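Local coordinates for protein acylneuraminate lyase (Mycoplasma synoviae, PDB 4N4P) that belongs to the dihydrodipicolinate synthetase family of lyases, built on a TIM barrel and assembled as four chains, at residues D61-M66 against A95-E100. Numbering follows the deposited sequence.
Sequences DKKEVM and AKLAKE
L97 of helix 88-100 packs on K63 of helix 59-73, two neighbouring outer helices of the TIM barrel that follow the adjacent parallel strands 78-82 and 44-47. In these segments the helices run nearly parallel, at 15°, with axes 10.6 Å apart, as expected where successive beta-alpha units pack side by side around the barrel. Along 95-100, L97 carries the outer part of the contact. With its CG anti to the backbone N (chi1 -176°), the side chain reaches across the groove and sets CD2 against the second turn of helix 59-73. L97 CD2 lies 3.7 Å from K63 CA and also packs on K63 CB and CG, so it rests against the root of the lysine, and the two side chains cross at about a right angle. The aliphatic start of K63 serves as the apolar wall, while its NZ forms a salt bridge with E60 on its own helix. L97 CD2 also meets M66 SD, at 4.2 Å, and so bridges two residues one helical turn apart. A98 supplies the inner half of the contact: beside its small side chain the buried M66 comes close to the backbone, and the A98 methyl also touches I106 of strand 105-108, which places this half of the contact against the barrel wall. The methyl groups of the two residues, M66 CE and A98 CB, are 3.7 Å apart. A bend at the last torsion of M66 (chi3 70°) swings M66 CE over the backbone of A98, to 3.5 Å from A98 N.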
loop_
_atom_site.group_PDB
_atom_site.type_symbol
_atom_site.label_atom_id
_atom_site.label_comp_id
_atom_site.label_asym_id
_atom_site.label_seq_id
_atom_site.Cartn_x
_atom_site.Cartn_y
_atom_site.Cartn_z
ATOM N N ASP A 61 -31.383 -5.803 19.121
ATOM C CA ASP A 61 -31.683 -4.714 18.174
ATOM C C ASP A 61 -31.770 -5.286 16.735
ATOM O O ASP A 61 -32.659 -4.899 15.955
ATOM C CB ASP A 61 -30.592 -3.627 18.157
ATOM C CG ASP A 61 -30.562 -2.709 19.395
ATOM O OD1 ASP A 61 -31.584 -2.506 20.109
ATOM O OD2 ASP A 61 -29.463 -2.121 19.598
ATOM N N LYS A 62 -30.821 -6.163 16.383
ATOM C CA LYS A 62 -30.748 -6.754 15.031
ATOM C C LYS A 62 -32.018 -7.535 14.708
ATOM O O LYS A 62 -32.629 -7.360 13.649
ATOM C CB LYS A 62 -29.519 -7.642 14.875
ATOM C CG LYS A 62 -28.198 -6.862 14.918
ATOM C CD LYS A 62 -27.018 -7.798 14.979
ATOM C CE LYS A 62 -25.741 -7.071 15.368
ATOM N NZ LYS A 62 -24.543 -7.966 15.256
ATOM N N LYS A 63 -32.449 -8.364 15.655
ATOM C CA LYS A 63 -33.688 -9.114 15.487
ATOM C C LYS A 63 -34.878 -8.193 15.348
ATOM O O LYS A 63 -35.753 -8.453 14.538
ATOM C CB LYS A 63 -33.930 -10.011 16.697
ATOM C CG LYS A 63 -32.972 -11.147 16.860
ATOM C CD LYS A 63 -33.108 -11.553 18.337
ATOM C CE LYS A 63 -32.932 -13.006 18.513
ATOM N NZ LYS A 63 -33.110 -13.343 19.965
ATOM N N GLU A 64 -34.923 -7.131 16.159
ATOM C CA GLU A 64 -36.027 -6.196 16.120
ATOM C C GLU A 64 -36.050 -5.471 14.778
ATOM O O GLU A 64 -37.103 -5.327 14.181
ATOM C CB GLU A 64 -35.970 -5.195 17.302
ATOM C CG GLU A 64 -37.175 -4.283 17.453
ATOM C CD GLU A 64 -38.519 -4.987 17.700
ATOM O OE1 GLU A 64 -38.568 -6.154 18.165
ATOM O OE2 GLU A 64 -39.543 -4.349 17.401
ATOM N N VAL A 65 -34.889 -5.017 14.308
ATOM C CA VAL A 65 -34.848 -4.328 12.998
ATOM C C VAL A 65 -35.348 -5.246 11.889
ATOM O O VAL A 65 -36.124 -4.823 11.021
ATOM C CB VAL A 65 -33.441 -3.772 12.658
ATOM C CG1 VAL A 65 -33.404 -3.182 11.237
ATOM C CG2 VAL A 65 -33.092 -2.668 13.672
ATOM N N MET A 66 -34.914 -6.496 11.929
ATOM C CA MET A 66 -35.315 -7.467 10.903
ATOM C C MET A 66 -36.833 -7.662 10.903
ATOM O O MET A 66 -37.469 -7.749 9.832
ATOM C CB MET A 66 -34.612 -8.785 11.125
ATOM C CG MET A 66 -33.110 -8.731 10.841
ATOM S SD MET A 66 -32.192 -10.177 11.332
ATOM C CE MET A 66 -32.763 -11.402 10.137
ATOM N N ALA A 95 -29.760 -15.864 10.681
ATOM C CA ALA A 95 -30.081 -16.573 9.416
ATOM C C ALA A 95 -31.420 -17.285 9.525
ATOM O O ALA A 95 -32.244 -17.227 8.607
ATOM C CB ALA A 95 -28.968 -17.562 9.026
ATOM N N LYS A 96 -31.655 -17.942 10.661
ATOM C CA LYS A 96 -32.951 -18.606 10.896
ATOM C C LYS A 96 -34.095 -17.627 10.971
ATOM O O LYS A 96 -35.180 -17.885 10.427
ATOM C CB LYS A 96 -32.912 -19.446 12.192
ATOM C CG LYS A 96 -32.001 -20.630 12.112
ATOM C CD LYS A 96 -31.958 -21.385 13.454
ATOM C CE LYS A 96 -30.735 -22.297 13.585
ATOM N NZ LYS A 96 -30.761 -23.519 12.716
ATOM N N LEU A 97 -33.873 -16.489 11.637
ATOM C CA LEU A 97 -34.894 -15.449 11.704
ATOM C C LEU A 97 -35.205 -14.860 10.324
ATOM O O LEU A 97 -36.372 -14.643 10.008
ATOM C CB LEU A 97 -34.496 -14.317 12.675
ATOM C CG LEU A 97 -35.528 -13.206 12.896
ATOM C CD1 LEU A 97 -36.860 -13.737 13.443
ATOM C CD2 LEU A 97 -34.979 -12.088 13.808
ATOM N N ALA A 98 -34.164 -14.573 9.532
ATOM C CA ALA A 98 -34.348 -14.064 8.178
ATOM C C ALA A 98 -35.256 -15.003 7.378
ATOM O O ALA A 98 -36.125 -14.565 6.642
ATOM C CB ALA A 98 -32.999 -13.914 7.467
ATOM N N LYS A 99 -35.047 -16.300 7.548
ATOM C CA LYS A 99 -35.836 -17.272 6.793
ATOM C C LYS A 99 -37.293 -17.281 7.286
ATOM O O LYS A 99 -38.241 -17.283 6.486
ATOM C CB LYS A 99 -35.207 -18.652 6.933
ATOM C CG LYS A 99 -36.077 -19.803 6.358
ATOM C CD LYS A 99 -36.311 -19.646 4.875
ATOM C CE LYS A 99 -37.076 -20.871 4.297
ATOM N NZ LYS A 99 -36.214 -22.100 4.305
ATOM N N GLU A 100 -37.454 -17.317 8.600
ATOM C CA GLU A 100 -38.771 -17.209 9.250
ATOM C C GLU A 100 -39.540 -15.979 8.762
ATOM O O GLU A 100 -40.772 -16.025 8.545
ATOM C CB GLU A 100 -38.598 -17.190 10.785
ATOM C CG GLU A 100 -39.898 -16.987 11.568
ATOM C CD GLU A 100 -39.686 -16.742 13.059
ATOM O OE1 GLU A 100 -39.134 -17.629 13.741
ATOM O OE2 GLU A 100 -40.090 -15.665 13.561
#